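Local coordinates for diaphanous protein (Entamoeba histolytica, PDB 4DVG) that is a formin whose GTPase-binding and FH3 region probably binds Rho-family GTPases and helps control actin filament assembly, at residues P252-R257 / K303-R308. Residues are numbered along the deposited sequence; the frame is centred on the assembly and turned at random.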
ATOM      1  N   PRO B 252      -3.711 -30.004  15.699  1.00 72.07           N
ATOM      2  CA  PRO B 252      -2.850 -31.133  16.070  1.00 73.05           C
ATOM      3  C   PRO B 252      -3.661 -32.404  16.356  1.00 68.09           C
ATOM      4  O   PRO B 252      -3.208 -33.508  16.034  1.00 65.75           O
ATOM      5  CB  PRO B 252      -2.139 -30.631  17.338  1.00 77.14           C
ATOM      6  CG  PRO B 252      -2.457 -29.126  17.424  1.00 73.36           C
ATOM      7  CD  PRO B 252      -3.772 -28.970  16.746  1.00 68.65           C
ATOM      8  N   GLU B 253      -4.844 -32.240  16.943  1.00 65.57           N
ATOM      9  CA  GLU B 253      -5.691 -33.370  17.327  1.00 62.19           C
ATOM     10  C   GLU B 253      -6.682 -33.690  16.225  1.00 57.88           C
ATOM     11  O   GLU B 253      -7.339 -32.793  15.700  0.65 54.41           O
ATOM     12  CB  GLU B 253      -6.485 -33.058  18.605  1.00 61.91           C
ATOM     13  CG  GLU B 253      -5.709 -32.362  19.708  1.00 68.33           C
ATOM     14  OE1 GLU B 253      -6.069 -30.357  18.467  1.00 65.42           O
ATOM     15  OE2 GLU B 253      -4.838 -30.241  20.303  1.00 67.09           O
ATOM     16  N   LEU B 254      -6.795 -34.977  15.899  1.00 58.11           N
ATOM     17  CA  LEU B 254      -7.749 -35.483  14.915  1.00 51.08           C
ATOM     18  C   LEU B 254      -9.162 -35.059  15.267  1.00 52.96           C
ATOM     19  O   LEU B 254      -9.931 -34.651  14.407  1.00 55.09           O
ATOM     20  CB  LEU B 254      -7.697 -37.010  14.855  1.00 52.61           C
ATOM     21  CG  LEU B 254      -8.806 -37.618  13.989  1.00 52.71           C
ATOM     22  CD1 LEU B 254      -8.506 -37.410  12.501  1.00 46.64           C
ATOM     23  CD2 LEU B 254      -9.002 -39.098  14.283  1.00 49.50           C
ATOM     24  N   GLU B 255      -9.504 -35.177  16.539  1.00 56.91           N
ATOM     25  CA  GLU B 255     -10.812 -34.757  17.016  1.00 59.44           C
ATOM     26  C   GLU B 255     -11.125 -33.343  16.538  1.00 62.23           C
ATOM     27  O   GLU B 255     -12.233 -33.066  16.085  1.00 69.51           O
ATOM     28  CB  GLU B 255     -10.876 -34.834  18.547  1.00 52.37           C
ATOM     29  CG  GLU B 255     -10.897 -36.257  19.125  0.41 58.93           C
ATOM     30  CD  GLU B 255      -9.618 -37.065  18.871  1.00 67.13           C
ATOM     31  OE1 GLU B 255      -8.506 -36.472  18.809  1.00 60.12           O
ATOM     32  OE2 GLU B 255      -9.745 -38.311  18.741  1.00 69.76           O
ATOM     33  N   HIS B 256     -10.146 -32.453  16.634  1.00 60.25           N
ATOM     34  CA  HIS B 256     -10.355 -31.045  16.288  1.00 62.93           C
ATOM     35  C   HIS B 256     -10.393 -30.764  14.768  1.00 62.20           C
ATOM     36  O   HIS B 256     -11.154 -29.919  14.321  1.00 62.93           O
ATOM     37  CB  HIS B 256      -9.322 -30.159  16.989  1.00 65.03           C
ATOM     38  CG  HIS B 256      -9.580 -29.970  18.454  1.00 67.31           C
ATOM     39  ND1 HIS B 256      -9.360 -30.960  19.384  0.78 70.08           N
ATOM     40  CD2 HIS B 256     -10.037 -28.900  19.147  1.00 66.85           C
ATOM     41  CE1 HIS B 256      -9.670 -30.511  20.587  1.00 71.05           C
ATOM     42  NE2 HIS B 256     -10.084 -29.263  20.470  0.51 69.96           N
ATOM     43  N   ARG B 257      -9.579 -31.463  13.982  1.00 50.40           N
ATOM     44  CA  ARG B 257      -9.733 -31.404  12.537  1.00 50.90           C
ATOM     45  C   ARG B 257     -11.090 -31.976  12.117  1.00 54.20           C
ATOM     46  O   ARG B 257     -11.825 -31.303  11.402  1.00 53.55           O
ATOM     47  CB  ARG B 257      -8.585 -32.128  11.790  1.00 45.55           C
ATOM     48  CG  ARG B 257      -7.215 -31.714  12.232  1.00 45.65           C
ATOM     49  CD  ARG B 257      -6.116 -32.240  11.332  0.66 49.06           C
ATOM     50  NE  ARG B 257      -6.000 -33.694  11.334  1.00 54.17           N
ATOM     51  CZ  ARG B 257      -5.331 -34.396  12.241  1.00 61.98           C
ATOM     52  NH1 ARG B 257      -4.719 -33.788  13.257  1.00 55.34           N
ATOM     53  NH2 ARG B 257      -5.285 -35.718  12.137  1.00 70.12           N
ATOM     54  N   LYS B 303      -8.841 -42.652   6.979  1.00 57.15           N
ATOM     55  CA  LYS B 303      -8.060 -43.842   7.298  1.00 65.95           C
ATOM     56  C   LYS B 303      -7.800 -43.956   8.801  1.00 71.47           C
ATOM     57  O   LYS B 303      -7.857 -45.053   9.367  1.00 73.20           O
ATOM     58  CB  LYS B 303      -6.714 -43.857   6.565  1.00 66.33           C
ATOM     59  CG  LYS B 303      -6.801 -44.012   5.048  1.00 77.37           C
ATOM     60  CD  LYS B 303      -5.469 -44.506   4.467  1.00 81.04           C
ATOM     61  NZ  LYS B 303      -4.968 -42.777   2.723  1.00 72.69           N
ATOM     62  N   GLU B 304      -7.493 -42.826   9.436  1.00 67.14           N
ATOM     63  CA  GLU B 304      -7.094 -42.830  10.833  1.00 68.85           C
ATOM     64  C   GLU B 304      -8.291 -43.200  11.693  1.00 72.28           C
ATOM     65  O   GLU B 304      -8.194 -44.045  12.586  1.00 75.18           O
ATOM     66  CB  GLU B 304      -6.514 -41.470  11.240  1.00 64.50           C
ATOM     67  CG  GLU B 304      -6.353 -41.264  12.757  1.00 70.40           C
ATOM     68  CD  GLU B 304      -5.150 -41.980  13.341  0.33 80.04           C
ATOM     69  OE1 GLU B 304      -4.124 -42.065  12.641  1.00 80.99           O
ATOM     70  OE2 GLU B 304      -5.224 -42.450  14.501  1.00 88.05           O
ATOM     71  N   VAL B 305      -9.417 -42.555  11.403  1.00 67.70           N
ATOM     72  CA  VAL B 305     -10.687 -42.840  12.054  1.00 68.08           C
ATOM     73  C   VAL B 305     -11.083 -44.289  11.849  1.00 65.29           C
ATOM     74  O   VAL B 305     -11.534 -44.944  12.770  1.00 66.73           O
ATOM     75  CB  VAL B 305     -11.816 -41.965  11.468  1.00 73.99           C
ATOM     76  CG1 VAL B 305     -13.159 -42.389  12.031  1.00 74.59           C
ATOM     77  CG2 VAL B 305     -11.554 -40.510  11.756  1.00 77.07           C
ATOM     78  N   GLU B 306     -10.940 -44.778  10.622  1.00 67.48           N
ATOM     79  CA  GLU B 306     -11.268 -46.162  10.332  1.00 75.53           C
ATOM     80  C   GLU B 306     -10.353 -47.035  11.163  1.00 82.04           C
ATOM     81  O   GLU B 306     -10.758 -48.068  11.686  1.00 87.96           O
ATOM     82  CB  GLU B 306     -11.081 -46.484   8.846  1.00 76.76           C
ATOM     83  CG  GLU B 306     -11.457 -47.912   8.505  1.00 81.28           C
ATOM     84  OE1 GLU B 306     -10.416 -47.577   6.399  1.00 89.38           O
ATOM     85  OE2 GLU B 306     -10.633 -49.651   7.108  1.00 92.58           O
ATOM     86  N   SER B 307      -9.112 -46.587  11.293  1.00 80.82           N
ATOM     87  CA  SER B 307      -8.072 -47.368  11.924  1.00 75.90           C
ATOM     88  C   SER B 307      -8.281 -47.475  13.429  1.00 72.85           C
ATOM     89  O   SER B 307      -7.924 -48.473  14.056  1.00 71.64           O
ATOM     90  CB  SER B 307      -6.723 -46.736  11.632  1.00 75.82           C
ATOM     91  OG  SER B 307      -5.727 -47.371  12.396  1.00 79.13           O
ATOM     92  N   ARG B 308      -8.857 -46.439  14.017  1.00 67.47           N
ATOM     93  CA  ARG B 308      -9.160 -46.493  15.441  1.00 74.09           C
ATOM     94  C   ARG B 308     -10.371 -47.389  15.705  1.00 79.15           C
ATOM     95  O   ARG B 308     -10.349 -48.207  16.620  1.00 78.52           O
ATOM     96  CB  ARG B 308      -9.385 -45.092  16.004  1.00 68.53           C
ATOM     97  CG  ARG B 308      -8.129 -44.259  16.064  1.00 67.74           C
ATOM     98  CD  ARG B 308      -8.429 -42.868  16.579  1.00 66.93           C
ATOM     99  NE  ARG B 308      -7.309 -41.969  16.334  1.00 67.04           N
ATOM    100  CZ  ARG B 308      -7.282 -40.706  16.722  1.00 61.21           C
ATOM    101  NH1 ARG B 308      -8.316 -40.203  17.388  1.00 55.76           N
ATOM    102  NH2 ARG B 308      -6.230 -39.950  16.447  1.00 62.11           N
TER
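Arg308 reaches across from helix 290-309 and forms a salt bridge with Glu255, near the start of helix 254-265. NH1 of Arg308 lies 2.7 Å from OE2 of Glu255. The N-H...O angle is 126°, so the hydrogen bond is bent and weak. The carboxylate and guanidinium planes lie 21° apart. The arginine chain is extended from CG to NE, which carries the guanidinium over to the other helix. Glu304, one turn earlier on the same helix, takes the NE side. NE of Arg308 donates to the anti lone pair of Glu304 OE2 at 2.8 Å, close to the guanidinium plane. The arginine thus bridges two carboxylates, and this should limit rotation of its flat group.

Both helices belong to the FH3 domain, an all-helical region of diaphanous formins. The contact lies at the surface, and segment 303-308 is close to the C-terminal end of the modelled chain.

Van der Waals contacts centre on Leu254. Its CD2 sits over the middle of one guanidinium face, 3.4 Å from CZ of Arg308. The same methyl touches CG of Glu304 at 3.7 Å and makes an apolar contact with CG2 of Val305 at 3.9 Å. Nearby, Arg257 joins the two helices again through a salt bridge to Asp301.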